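Local structure of putative citrate lyase, alfa subunit (Streptococcus mutans, 2HJ0) at residues N16-F21 with L496-D501; M82-I87 with E107-H112; D163-G168 with M194-Y199; K184-S189 with F331-A336; A261-S266 with V438-T443. The protein belongs to the CitF family of lyase alpha subunits, alpha/beta proteins built around two largely parallel beta-sheets flanked by helices. All blocks are in the same frame, centred on the assembly; numbering follows the deposited sequence.

Contact 1 joins the two ends of the chain, and every other contact lies between its segments in sequence. Contacts 1, 2 and 3 belong to the ten-strand sheet or its helices. Contacts 2 and 3 follow one another along the chain, have centres about 18 Å apart, and meet where V83 CG1 packs 3.6 Å from F166 CD2. Contact 5 sits on the nine-strand sheet, its centre about 43 Å from that of contact 2. Contact 4 ties a loop leading to a helix of the first sheet to a helix of the second, and its segments alternate along the chain with those of contacts 3 and 5. Contact 4 thus joins elements that lead to the two different sheets.

Contact 1: N16-F21 with L496-D501; sequences NQYGVF and LIEYRD
Y18 and F21, in the loop just after the N-terminal helix 12-17, rest on L496 and E498 at the end of strand 493-498 and D501 in the turn after it, a van der Waals contact between the two ends of the chain. The touching parts run at 68° to each other, so the N-terminal arm passes across the strand end rather than alongside it. Y18 does most of the work. Its CG stands beside the backbone N, opposite the carbonyl carbon (chi1 -69°), which turns the ring toward the strand. There Y18 CE2 lies 3.7 Å from L496 CD1, the methyl approaching obliquely. At the ring's edge, near its plane, lies E498 OE1, 4.3 Å from Y18 CE1. That carboxylate is engaged elsewhere, by salt bridges from OE1 to R146 and from OE2 to R153, so the tyrosine merely borders a charged cluster. Farther along, F21 brings the far end of its ring to D501: F21 CZ is 3.5 Å from D501 OD2, with ring and carboxylate planes 49° apart. F21 is poorly ordered, and this second touch should be read with caution. S503 OG bonds both D501 OD1 and F21 O, bridging the segments from the turn, while the backbone of G19 bonds to L504. Strand 493-498 lies between strand 143-145, parallel to it, and the outermost strand 504-511, antiparallel to it. The N-terminal arm thus packs over a C-terminal beta-hairpin at the edge of a largely parallel alpha/beta sheet, consistent with the family's Rossmann-type clan.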
# COMPACT_ATOMS: atom_id res chain seq x y z
N ASN A 16 -9.46 6.02 34.70
CA ASN A 16 -8.25 5.29 35.08
C ASN A 16 -7.94 4.22 34.04
O ASN A 16 -6.78 3.98 33.72
CB ASN A 16 -8.46 4.66 36.47
CG ASN A 16 -7.19 4.06 37.04
OD1 ASN A 16 -6.92 2.87 36.87
ND2 ASN A 16 -6.40 4.89 37.71
N GLN A 17 -8.99 3.60 33.50
CA GLN A 17 -8.86 2.56 32.48
C GLN A 17 -8.16 3.17 31.27
O GLN A 17 -7.16 2.65 30.78
CB GLN A 17 -10.25 2.05 32.09
CG GLN A 17 -10.45 0.54 32.19
CD GLN A 17 -10.28 -0.18 30.86
OE1 GLN A 17 -9.19 -0.19 30.28
NE2 GLN A 17 -11.36 -0.77 30.36
N TYR A 18 -8.70 4.29 30.80
CA TYR A 18 -8.16 5.02 29.65
C TYR A 18 -7.43 6.25 30.18
O TYR A 18 -7.50 6.56 31.37
CB TYR A 18 -9.30 5.48 28.74
CG TYR A 18 -10.01 4.37 27.99
CD1 TYR A 18 -9.79 4.18 26.63
CD2 TYR A 18 -10.90 3.51 28.64
CE1 TYR A 18 -10.43 3.16 25.93
CE2 TYR A 18 -11.55 2.49 27.95
CZ TYR A 18 -11.31 2.32 26.60
OH TYR A 18 -11.93 1.31 25.90
N GLY A 19 -6.72 6.95 29.30
CA GLY A 19 -6.02 8.15 29.72
C GLY A 19 -7.07 9.19 30.07
O GLY A 19 -7.98 9.43 29.30
N VAL A 20 -6.96 9.80 31.24
CA VAL A 20 -7.94 10.79 31.64
C VAL A 20 -7.52 12.22 31.33
O VAL A 20 -6.93 12.91 32.16
CB VAL A 20 -8.28 10.65 33.17
CG1 VAL A 20 -6.99 10.69 34.01
CG2 VAL A 20 -9.25 11.76 33.60
N PHE A 21 -7.83 12.66 30.11
CA PHE A 21 -7.52 14.03 29.69
C PHE A 21 -7.86 14.18 28.22
O PHE A 21 -8.41 13.26 27.62
CB PHE A 21 -6.03 14.37 29.92
CG PHE A 21 -5.11 13.84 28.85
CD1 PHE A 21 -4.89 12.46 28.73
CD2 PHE A 21 -4.47 14.70 27.96
CE1 PHE A 21 -4.06 11.96 27.72
CE2 PHE A 21 -3.64 14.21 26.96
CZ PHE A 21 -3.43 12.83 26.84
N LEU A 496 -18.29 5.25 25.57
CA LEU A 496 -17.14 6.06 25.92
C LEU A 496 -16.68 6.81 24.66
O LEU A 496 -16.69 6.26 23.56
CB LEU A 496 -16.01 5.16 26.44
CG LEU A 496 -16.35 4.22 27.63
CD1 LEU A 496 -15.14 3.35 27.96
CD2 LEU A 496 -16.75 5.04 28.85
N ILE A 497 -16.29 8.07 24.80
CA ILE A 497 -15.80 8.79 23.63
C ILE A 497 -14.29 8.89 23.78
O ILE A 497 -13.78 9.56 24.67
CB ILE A 497 -16.41 10.23 23.49
CG1 ILE A 497 -17.83 10.16 22.91
CG2 ILE A 497 -15.58 11.07 22.54
CD1 ILE A 497 -18.81 9.37 23.75
N GLU A 498 -13.57 8.18 22.90
CA GLU A 498 -12.12 8.20 22.92
C GLU A 498 -11.62 9.27 21.95
O GLU A 498 -11.99 9.28 20.79
CB GLU A 498 -11.55 6.85 22.49
CG GLU A 498 -10.02 6.88 22.35
CD GLU A 498 -9.47 5.75 21.50
OE1 GLU A 498 -9.25 4.64 22.04
OE2 GLU A 498 -9.27 5.96 20.29
N TYR A 499 -10.80 10.19 22.45
CA TYR A 499 -10.22 11.25 21.64
C TYR A 499 -9.22 10.63 20.66
O TYR A 499 -8.67 9.55 20.91
CB TYR A 499 -9.48 12.25 22.52
CG TYR A 499 -9.04 13.51 21.79
CD1 TYR A 499 -9.97 14.37 21.24
CD2 TYR A 499 -7.68 13.84 21.68
CE1 TYR A 499 -9.59 15.53 20.59
CE2 TYR A 499 -7.28 15.01 21.03
CZ TYR A 499 -8.25 15.85 20.48
OH TYR A 499 -7.89 17.00 19.83
N ARG A 500 -8.95 11.34 19.57
CA ARG A 500 -8.03 10.85 18.56
C ARG A 500 -6.71 10.30 19.12
O ARG A 500 -6.15 9.35 18.57
CB ARG A 500 -7.73 11.95 17.53
CG ARG A 500 -7.00 13.17 18.07
CD ARG A 500 -6.65 14.16 16.96
NE ARG A 500 -6.29 13.43 15.73
CZ ARG A 500 -5.47 13.89 14.79
NH1 ARG A 500 -4.90 15.09 14.91
NH2 ARG A 500 -5.21 13.13 13.73
N ASP A 501 -6.22 10.88 20.22
CA ASP A 501 -4.95 10.42 20.80
C ASP A 501 -5.06 9.15 21.64
O ASP A 501 -4.05 8.62 22.10
CB ASP A 501 -4.30 11.54 21.62
CG ASP A 501 -5.14 11.95 22.80
OD1 ASP A 501 -6.24 11.38 22.99
OD2 ASP A 501 -4.69 12.86 23.56

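Contact 2: M82-I87 with E107-H112; sequences MVLDEI and EPLIDH
L84 on helix 79-89 packs against L109 and H112 of helix 109-114, where the helices of two successive beta-alpha-beta units (strands 66-69, 95-99 and 118-123) lie next to each other on the sheet. Starting at its CB, L84 meets the imidazole first: CB lies over one face of the H112 ring, 4.2 Å from H112 NE2. CG then forks the chain. L84 CD2 heads for the second helix and reaches L109 CD2 at 4.2 Å, the two leucines crossing at a slant, whereas CD1 turns to the side away from segment 107-112. The side chain as a whole also touches I67 and F69 of strand 66-69, and L109 touches V130 of helix 127-135, so the leucine pair belongs to the layer between sheet and helices. H112 holds CG beside its backbone N (chi1 -63°), and this swings the ring out to the neighbouring helix. H112 NE2 is 4.6 Å from D85 OD2, too far for a bond; D85 OD1 instead has its salt bridge with K89. The outer end of the imidazole finishes against backbone, H112 CE1 lying 3.8 Å from D85 CA and 4.0 Å from L84 O.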
# COMPACT_ATOMS: atom_id res chain seq x y z
N MSE A 82 -25.59 -8.81 6.33
CA MSE A 82 -25.39 -10.10 5.71
C MSE A 82 -24.51 -11.01 6.57
O MSE A 82 -24.96 -12.06 7.03
CB MSE A 82 -24.75 -9.89 4.34
CG MSE A 82 -25.00 -10.99 3.34
SE MSE A 82 -24.22 -10.46 1.66
CE MSE A 82 -25.46 -9.09 1.15
N VAL A 83 -23.26 -10.60 6.79
CA VAL A 83 -22.33 -11.39 7.58
C VAL A 83 -22.86 -11.68 8.98
O VAL A 83 -23.01 -12.85 9.36
CB VAL A 83 -20.97 -10.68 7.70
CG1 VAL A 83 -20.02 -11.49 8.57
CG2 VAL A 83 -20.37 -10.49 6.33
N LEU A 84 -23.14 -10.62 9.73
CA LEU A 84 -23.65 -10.74 11.08
C LEU A 84 -24.79 -11.74 11.20
O LEU A 84 -24.78 -12.63 12.05
CB LEU A 84 -24.12 -9.37 11.58
CG LEU A 84 -23.22 -8.71 12.63
CD1 LEU A 84 -21.77 -8.87 12.26
CD2 LEU A 84 -23.60 -7.26 12.75
N ASP A 85 -25.78 -11.61 10.33
CA ASP A 85 -26.92 -12.51 10.37
C ASP A 85 -26.48 -13.96 10.25
O ASP A 85 -26.98 -14.83 10.96
CB ASP A 85 -27.91 -12.15 9.26
CG ASP A 85 -29.19 -12.94 9.37
OD1 ASP A 85 -29.20 -14.11 8.91
OD2 ASP A 85 -30.17 -12.39 9.91
N GLU A 86 -25.54 -14.23 9.35
CA GLU A 86 -25.06 -15.59 9.18
C GLU A 86 -24.29 -16.02 10.43
O GLU A 86 -24.30 -17.20 10.79
CB GLU A 86 -24.17 -15.68 7.94
CG GLU A 86 -23.88 -17.11 7.50
CD GLU A 86 -25.14 -17.90 7.17
OE1 GLU A 86 -25.34 -18.98 7.77
OE2 GLU A 86 -25.93 -17.44 6.32
N ILE A 87 -23.62 -15.08 11.08
CA ILE A 87 -22.89 -15.40 12.29
C ILE A 87 -23.92 -15.83 13.34
O ILE A 87 -23.75 -16.83 14.02
CB ILE A 87 -22.12 -14.19 12.87
CG1 ILE A 87 -21.22 -13.54 11.82
CG2 ILE A 87 -21.29 -14.64 14.07
CD1 ILE A 87 -19.99 -14.33 11.46
N GLU A 107 -30.08 -1.57 11.22
CA GLU A 107 -31.02 -1.83 12.32
C GLU A 107 -30.96 -3.26 12.85
O GLU A 107 -31.03 -3.48 14.06
CB GLU A 107 -32.44 -1.52 11.88
CG GLU A 107 -33.44 -1.42 13.02
CD GLU A 107 -34.88 -1.47 12.53
OE1 GLU A 107 -35.29 -2.55 12.04
OE2 GLU A 107 -35.59 -0.44 12.61
N PRO A 108 -30.84 -4.26 11.96
CA PRO A 108 -30.77 -5.65 12.40
C PRO A 108 -29.79 -5.89 13.54
O PRO A 108 -29.92 -6.85 14.30
CB PRO A 108 -30.35 -6.37 11.12
CG PRO A 108 -31.07 -5.59 10.08
CD PRO A 108 -30.77 -4.17 10.49
N LEU A 109 -28.80 -5.01 13.65
CA LEU A 109 -27.79 -5.10 14.70
C LEU A 109 -28.45 -5.15 16.08
O LEU A 109 -28.02 -5.91 16.94
CB LEU A 109 -26.87 -3.89 14.65
CG LEU A 109 -25.39 -4.08 14.92
CD1 LEU A 109 -24.82 -2.72 15.37
CD2 LEU A 109 -25.13 -5.12 16.00
N ILE A 110 -29.48 -4.33 16.28
CA ILE A 110 -30.15 -4.29 17.57
C ILE A 110 -30.47 -5.67 18.14
O ILE A 110 -30.08 -5.99 19.27
CB ILE A 110 -31.41 -3.42 17.51
CG1 ILE A 110 -31.05 -2.02 17.01
CG2 ILE A 110 -32.03 -3.31 18.90
CD1 ILE A 110 -32.23 -1.12 16.82
N ASP A 111 -31.16 -6.50 17.37
CA ASP A 111 -31.48 -7.84 17.85
C ASP A 111 -30.24 -8.67 18.15
O ASP A 111 -30.21 -9.42 19.13
CB ASP A 111 -32.33 -8.61 16.84
CG ASP A 111 -33.80 -8.21 16.88
OD1 ASP A 111 -34.31 -7.94 17.99
OD2 ASP A 111 -34.44 -8.20 15.82
N HIS A 112 -29.20 -8.54 17.33
CA HIS A 112 -27.97 -9.31 17.56
C HIS A 112 -27.33 -8.92 18.89
O HIS A 112 -26.59 -9.70 19.49
CB HIS A 112 -26.96 -9.08 16.44
CG HIS A 112 -27.42 -9.55 15.09
ND1 HIS A 112 -27.75 -10.86 14.84
CD2 HIS A 112 -27.62 -8.87 13.93
CE1 HIS A 112 -28.12 -10.98 13.58
NE2 HIS A 112 -28.05 -9.79 13.00

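Contact 3: D163-G168 with M194-Y199; sequences DVAFLG and MIDAKY
A165 and L167, alternate residues of strand 164-169, face D196 and A197 on helix 191-199 in a fully buried contact. The apolar part centres on L167. With chi1 at -48° its side chain leans off the strand toward the helix, and the extended end opens like a fork: L167 CD1 reaches A197 CB at 3.7 Å, and L167 CD2 lies 3.9 Å from D196 CB. Two residues earlier on the strand, A165 CB faces the same methylene, 4.2 Å from D196 CB. The aspartate packs mainly through its methylene; its carboxylate is bonded outside the two segments: D196 OD2 bonds S68 OG on the adjacent strand 66-69, and OD1 forms a salt bridge with R151 of helix 148-157. That salt bridge would probably favour the charged form of this buried carboxylate. The strand and helix axes approach to 8.6 Å and run nearly antiparallel, at 147°, as in a beta-alpha-beta crossover, and strand 202-207 follows the helix and pairs in parallel with 164-169. A197 also touches V203 of that strand. F166 points away from helix 191-199, on the side of helix 79-89, so strand 164-169 is packed between the two helices.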
# COMPACT_ATOMS: atom_id res chain seq x y z
N ASP A 163 -9.69 -9.76 13.87
CA ASP A 163 -9.50 -11.17 13.54
C ASP A 163 -9.90 -11.42 12.10
O ASP A 163 -9.15 -12.01 11.32
CB ASP A 163 -10.34 -12.06 14.46
CG ASP A 163 -9.78 -12.14 15.85
OD1 ASP A 163 -8.64 -12.66 16.00
OD2 ASP A 163 -10.47 -11.69 16.80
N VAL A 164 -11.09 -10.97 11.74
CA VAL A 164 -11.57 -11.15 10.39
C VAL A 164 -12.25 -9.89 9.92
O VAL A 164 -13.12 -9.34 10.60
CB VAL A 164 -12.59 -12.29 10.30
CG1 VAL A 164 -13.03 -12.48 8.85
CG2 VAL A 164 -11.99 -13.56 10.84
N ALA A 165 -11.85 -9.42 8.74
CA ALA A 165 -12.45 -8.23 8.18
C ALA A 165 -13.30 -8.63 6.99
O ALA A 165 -12.79 -9.21 6.02
CB ALA A 165 -11.39 -7.25 7.76
N PHE A 166 -14.59 -8.34 7.06
CA PHE A 166 -15.49 -8.62 5.96
C PHE A 166 -15.68 -7.32 5.22
O PHE A 166 -16.41 -6.46 5.68
CB PHE A 166 -16.81 -9.11 6.51
CG PHE A 166 -16.70 -10.40 7.25
CD1 PHE A 166 -16.67 -11.61 6.57
CD2 PHE A 166 -16.61 -10.41 8.64
CE1 PHE A 166 -16.56 -12.80 7.27
CE2 PHE A 166 -16.49 -11.60 9.34
CZ PHE A 166 -16.47 -12.80 8.66
N LEU A 167 -14.99 -7.17 4.08
CA LEU A 167 -15.05 -5.94 3.29
C LEU A 167 -15.85 -6.03 1.99
O LEU A 167 -15.65 -6.95 1.20
CB LEU A 167 -13.63 -5.47 2.96
CG LEU A 167 -12.62 -5.42 4.11
CD1 LEU A 167 -11.27 -4.92 3.60
CD2 LEU A 167 -13.16 -4.51 5.21
N GLY A 168 -16.74 -5.07 1.75
CA GLY A 168 -17.49 -5.09 0.51
C GLY A 168 -16.71 -4.38 -0.59
O GLY A 168 -16.13 -3.34 -0.33
N MSE A 194 -9.42 0.08 3.30
CA MSE A 194 -8.01 -0.17 2.99
C MSE A 194 -7.15 -0.41 4.22
O MSE A 194 -6.18 -1.16 4.16
CB MSE A 194 -7.42 0.97 2.16
CG MSE A 194 -7.79 0.90 0.69
SE MSE A 194 -7.52 2.57 -0.26
CE MSE A 194 -5.83 2.20 -1.12
N ILE A 195 -7.48 0.24 5.32
CA ILE A 195 -6.69 0.05 6.52
C ILE A 195 -7.02 -1.29 7.14
O ILE A 195 -6.15 -1.97 7.66
CB ILE A 195 -6.93 1.18 7.51
CG1 ILE A 195 -6.17 0.91 8.79
CG2 ILE A 195 -8.41 1.32 7.78
CD1 ILE A 195 -6.28 2.04 9.77
N ASP A 196 -8.29 -1.70 7.08
CA ASP A 196 -8.68 -2.98 7.61
C ASP A 196 -7.92 -4.09 6.95
O ASP A 196 -7.32 -4.92 7.61
CB ASP A 196 -10.16 -3.22 7.37
CG ASP A 196 -11.04 -2.41 8.29
OD1 ASP A 196 -10.81 -1.19 8.40
OD2 ASP A 196 -11.95 -2.99 8.91
N ALA A 197 -7.93 -4.12 5.62
CA ALA A 197 -7.26 -5.18 4.90
C ALA A 197 -5.77 -5.19 5.10
O ALA A 197 -5.10 -6.17 4.79
CB ALA A 197 -7.58 -5.08 3.42
N LYS A 198 -5.25 -4.09 5.62
CA LYS A 198 -3.82 -3.98 5.84
C LYS A 198 -3.38 -4.49 7.21
O LYS A 198 -2.28 -5.02 7.35
CB LYS A 198 -3.44 -2.51 5.65
CG LYS A 198 -1.98 -2.17 5.82
CD LYS A 198 -1.74 -0.72 5.39
CE LYS A 198 -2.19 -0.49 3.92
NZ LYS A 198 -2.04 0.92 3.41
N TYR A 199 -4.23 -4.36 8.21
CA TYR A 199 -3.88 -4.81 9.55
C TYR A 199 -4.62 -6.03 10.09
O TYR A 199 -4.20 -6.62 11.07
CB TYR A 199 -4.05 -3.65 10.52
CG TYR A 199 -3.06 -2.55 10.28
CD1 TYR A 199 -1.73 -2.68 10.71
CD2 TYR A 199 -3.43 -1.39 9.61
CE1 TYR A 199 -0.80 -1.66 10.47
CE2 TYR A 199 -2.52 -0.37 9.36
CZ TYR A 199 -1.21 -0.51 9.79
OH TYR A 199 -0.30 0.50 9.55

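Contact 4: K184-S189 with F331-A336; sequences KTTCGS and FDHPSA
H333 and A336, in the first turn of helix 333-341, are the residues that meet the loop at T186, C187 and G188. The turn is set up by D332 in the N-cap position. D332 OD2 accepts from S335 N at 3.1 Å, with an N-H...acceptor angle of 145° and the donor lying 43° out of the carboxylate plane, while OD1 takes N311 N. H333 extends its ring toward the loop, with CG trans to the backbone N (chi1 -180°). T186 OG1 stands at the edge of that ring near its plane, 4.2 Å from H333 ND1, a neighbour rather than a bonded partner. This helix follows, after the short strand 329-330, strand 322-327 of the nine-strand sheet, and the loop 184-189 leads into helix 191-199 of the ten-strand one, so the capped helix start is one place where elements of the two alpha/beta sheets meet. S335 turns to V314 and D330. A336 ends the segment with the closest approach: its CB lies 3.4 Å from G188 CA and 3.7 Å from C187 C, a methyl against bare backbone. G188 has positive phi, and the A336 methyl fills the place a side chain would take. Next along, S189 N bonds D330 OD1.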
# COMPACT_ATOMS: atom_id res chain seq x y z
N LYS A 184 -21.31 -3.00 -10.61
CA LYS A 184 -22.68 -2.49 -10.70
C LYS A 184 -23.09 -1.77 -9.43
O LYS A 184 -24.15 -1.18 -9.37
CB LYS A 184 -23.65 -3.63 -10.98
CG LYS A 184 -23.94 -4.51 -9.79
CD LYS A 184 -24.70 -5.76 -10.20
CE LYS A 184 -25.11 -6.56 -8.95
NZ LYS A 184 -25.66 -7.90 -9.28
N THR A 185 -22.24 -1.82 -8.41
CA THR A 185 -22.57 -1.17 -7.16
C THR A 185 -21.32 -0.51 -6.61
O THR A 185 -20.78 -0.94 -5.58
CB THR A 185 -23.07 -2.19 -6.13
OG1 THR A 185 -24.03 -3.05 -6.75
CG2 THR A 185 -23.70 -1.48 -4.95
N THR A 186 -20.85 0.52 -7.30
CA THR A 186 -19.64 1.24 -6.88
C THR A 186 -19.86 2.22 -5.73
O THR A 186 -20.98 2.54 -5.40
CB THR A 186 -19.06 2.05 -8.07
OG1 THR A 186 -19.96 3.12 -8.40
CG2 THR A 186 -18.85 1.15 -9.28
N CYS A 187 -18.77 2.68 -5.14
CA CYS A 187 -18.86 3.65 -4.04
C CYS A 187 -17.66 4.59 -4.09
O CYS A 187 -17.50 5.46 -3.24
CB CYS A 187 -18.88 2.93 -2.70
SG CYS A 187 -17.41 1.93 -2.45
N GLY A 188 -16.81 4.38 -5.08
CA GLY A 188 -15.63 5.21 -5.22
C GLY A 188 -14.48 4.79 -4.33
O GLY A 188 -14.03 3.64 -4.37
N SER A 189 -13.98 5.72 -3.53
CA SER A 189 -12.88 5.44 -2.63
C SER A 189 -13.20 4.33 -1.64
O SER A 189 -14.36 4.03 -1.36
CB SER A 189 -12.50 6.70 -1.87
OG SER A 189 -11.52 6.39 -0.90
N PHE A 331 -19.17 11.10 -1.41
CA PHE A 331 -20.52 11.34 -0.91
C PHE A 331 -21.61 11.41 -2.00
O PHE A 331 -22.73 11.84 -1.72
CB PHE A 331 -20.53 12.60 -0.05
CG PHE A 331 -20.09 12.37 1.37
CD1 PHE A 331 -21.03 12.28 2.40
CD2 PHE A 331 -18.75 12.22 1.70
CE1 PHE A 331 -20.63 12.06 3.71
CE2 PHE A 331 -18.34 11.99 3.01
CZ PHE A 331 -19.28 11.91 4.02
N ASP A 332 -21.28 11.00 -3.22
CA ASP A 332 -22.25 10.96 -4.32
C ASP A 332 -21.63 10.27 -5.53
O ASP A 332 -20.42 10.28 -5.71
CB ASP A 332 -22.75 12.37 -4.68
CG ASP A 332 -21.64 13.29 -5.10
OD1 ASP A 332 -21.91 14.50 -5.26
OD2 ASP A 332 -20.49 12.82 -5.28
N HIS A 333 -22.47 9.66 -6.36
CA HIS A 333 -21.99 8.94 -7.52
C HIS A 333 -20.96 9.69 -8.38
O HIS A 333 -19.90 9.15 -8.71
CB HIS A 333 -23.16 8.49 -8.38
CG HIS A 333 -22.75 7.74 -9.60
ND1 HIS A 333 -22.08 6.54 -9.54
CD2 HIS A 333 -22.87 8.03 -10.91
CE1 HIS A 333 -21.79 6.13 -10.76
NE2 HIS A 333 -22.26 7.02 -11.62
N PRO A 334 -21.27 10.93 -8.76
CA PRO A 334 -20.32 11.69 -9.59
C PRO A 334 -18.92 11.79 -9.00
O PRO A 334 -17.93 11.74 -9.73
CB PRO A 334 -21.01 13.05 -9.76
CG PRO A 334 -21.85 13.16 -8.53
CD PRO A 334 -22.41 11.77 -8.38
N SER A 335 -18.81 11.94 -7.68
CA SER A 335 -17.49 12.01 -7.05
C SER A 335 -16.79 10.68 -7.15
O SER A 335 -15.58 10.61 -7.37
CB SER A 335 -17.59 12.40 -5.58
OG SER A 335 -17.89 13.78 -5.46
N ALA A 336 -17.54 9.60 -7.00
CA ALA A 336 -16.93 8.30 -7.11
C ALA A 336 -16.48 8.14 -8.55
O ALA A 336 -15.40 7.62 -8.81
CB ALA A 336 -17.91 7.22 -6.73

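Contact 5: A261-S266 with V438-T443; sequences AKVITS and VDVVVT
V263, near the end of helix 251-265, is the residue that touches the other segment, packing on V440 and V442 of strand 440-442. A261 opens the helical segment facing V287 and F290 of helix 282-297, and its carbonyl is held from the last turn, A261 O accepting from T265 N at 2.8 Å. V263 then turns both methyls to the strand. CG1 lies opposite the backbone N (chi1 178°) and reaches V440 CG1 at 4.2 Å, while the other branch spans to V442, V263 CG2 to V442 CG2 being 4.4 Å. V440 and V442 point to the same face of the strand, two residues apart, and the single valine of the helix sits against both. This is the usual helix-on-sheet layer of an alpha/beta fold: strand 440-442 pairs in parallel with 409-413 and antiparallel with 447-449 in the nine-strand sheet, and I447 of the latter touches all three valines. V441, pointing to the other face, meets F381 and F424 instead. I264 comes next on the helix and packs on L411 of strand 409-413 and on M291. T265 adds a side-chain bond to the carbonyl its N already holds: T265 OG1 is 2.8 Å from A261 O, at a C=O...donor angle of 127°, the donor tilted well out of the carbonyl plane. S266, just past the helix, bonds through its OG to K262 O at 2.8 Å, approaching more nearly in line, at 154°.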
# COMPACT_ATOMS: atom_id res chain seq x y z
N ALA A 261 -17.10 31.87 3.98
CA ALA A 261 -16.16 32.09 2.88
C ALA A 261 -15.37 33.38 3.05
O ALA A 261 -14.18 33.43 2.71
CB ALA A 261 -16.90 32.10 1.56
N LYS A 262 -16.01 34.43 3.58
CA LYS A 262 -15.33 35.71 3.79
C LYS A 262 -14.24 35.55 4.83
O LYS A 262 -13.20 36.20 4.76
CB LYS A 262 -16.30 36.80 4.22
CG LYS A 262 -17.17 37.37 3.11
CD LYS A 262 -18.27 38.31 3.66
CE LYS A 262 -19.27 38.77 2.59
NZ LYS A 262 -20.41 39.53 3.19
N VAL A 263 -14.47 34.67 5.80
CA VAL A 263 -13.47 34.46 6.83
C VAL A 263 -12.25 33.77 6.19
O VAL A 263 -11.12 34.16 6.44
CB VAL A 263 -14.03 33.61 7.99
CG1 VAL A 263 -12.94 33.36 9.01
CG2 VAL A 263 -15.19 34.33 8.63
N ILE A 264 -12.51 32.77 5.35
CA ILE A 264 -11.45 32.03 4.66
C ILE A 264 -10.69 32.92 3.68
O ILE A 264 -9.46 33.00 3.72
CB ILE A 264 -12.04 30.81 3.87
CG1 ILE A 264 -12.68 29.81 4.84
CG2 ILE A 264 -10.95 30.09 3.07
CD1 ILE A 264 -13.56 28.81 4.15
N THR A 265 -11.42 33.57 2.78
CA THR A 265 -10.78 34.45 1.81
C THR A 265 -10.14 35.69 2.41
O THR A 265 -9.47 36.43 1.72
CB THR A 265 -11.77 34.89 0.74
OG1 THR A 265 -12.87 35.55 1.37
CG2 THR A 265 -12.27 33.69 -0.03
N SER A 266 -10.34 35.94 3.70
CA SER A 266 -9.72 37.09 4.32
C SER A 266 -8.68 36.61 5.31
O SER A 266 -8.04 37.41 5.98
CB SER A 266 -10.73 37.96 5.07
OG SER A 266 -11.72 38.50 4.20
N VAL A 438 -11.10 24.61 17.94
CA VAL A 438 -12.02 25.44 17.18
C VAL A 438 -11.49 26.86 17.19
O VAL A 438 -11.31 27.46 18.25
CB VAL A 438 -13.42 25.38 17.79
CG1 VAL A 438 -14.38 26.21 16.96
CG2 VAL A 438 -13.88 23.92 17.87
N ASP A 439 -11.21 27.38 16.00
CA ASP A 439 -10.67 28.72 15.86
C ASP A 439 -11.71 29.80 15.64
O ASP A 439 -11.70 30.84 16.31
CB ASP A 439 -9.66 28.75 14.72
CG ASP A 439 -8.49 27.83 14.96
OD1 ASP A 439 -7.82 28.02 16.00
OD2 ASP A 439 -8.23 26.92 14.13
N VAL A 440 -12.61 29.56 14.70
CA VAL A 440 -13.64 30.54 14.39
C VAL A 440 -14.99 29.89 14.23
O VAL A 440 -15.13 28.86 13.57
CB VAL A 440 -13.33 31.28 13.07
CG1 VAL A 440 -14.37 32.37 12.84
CG2 VAL A 440 -11.92 31.86 13.10
N VAL A 441 -15.98 30.51 14.84
CA VAL A 441 -17.35 30.02 14.77
C VAL A 441 -18.15 31.00 13.90
O VAL A 441 -18.03 32.22 14.06
CB VAL A 441 -17.96 29.93 16.19
CG1 VAL A 441 -19.45 29.69 16.12
CG2 VAL A 441 -17.30 28.81 16.96
N VAL A 442 -18.94 30.48 12.98
CA VAL A 442 -19.74 31.32 12.09
C VAL A 442 -21.24 31.00 12.22
O VAL A 442 -21.64 29.84 12.15
CB VAL A 442 -19.31 31.13 10.62
CG1 VAL A 442 -20.09 32.06 9.71
CG2 VAL A 442 -17.82 31.37 10.48
N THR A 443 -22.05 32.05 12.40
CA THR A 443 -23.50 31.92 12.53
C THR A 443 -24.17 32.94 11.60
O THR A 443 -23.49 33.63 10.85
CB THR A 443 -23.96 32.21 13.96
OG1 THR A 443 -23.78 33.60 14.25
CG2 THR A 443 -23.17 31.39 14.94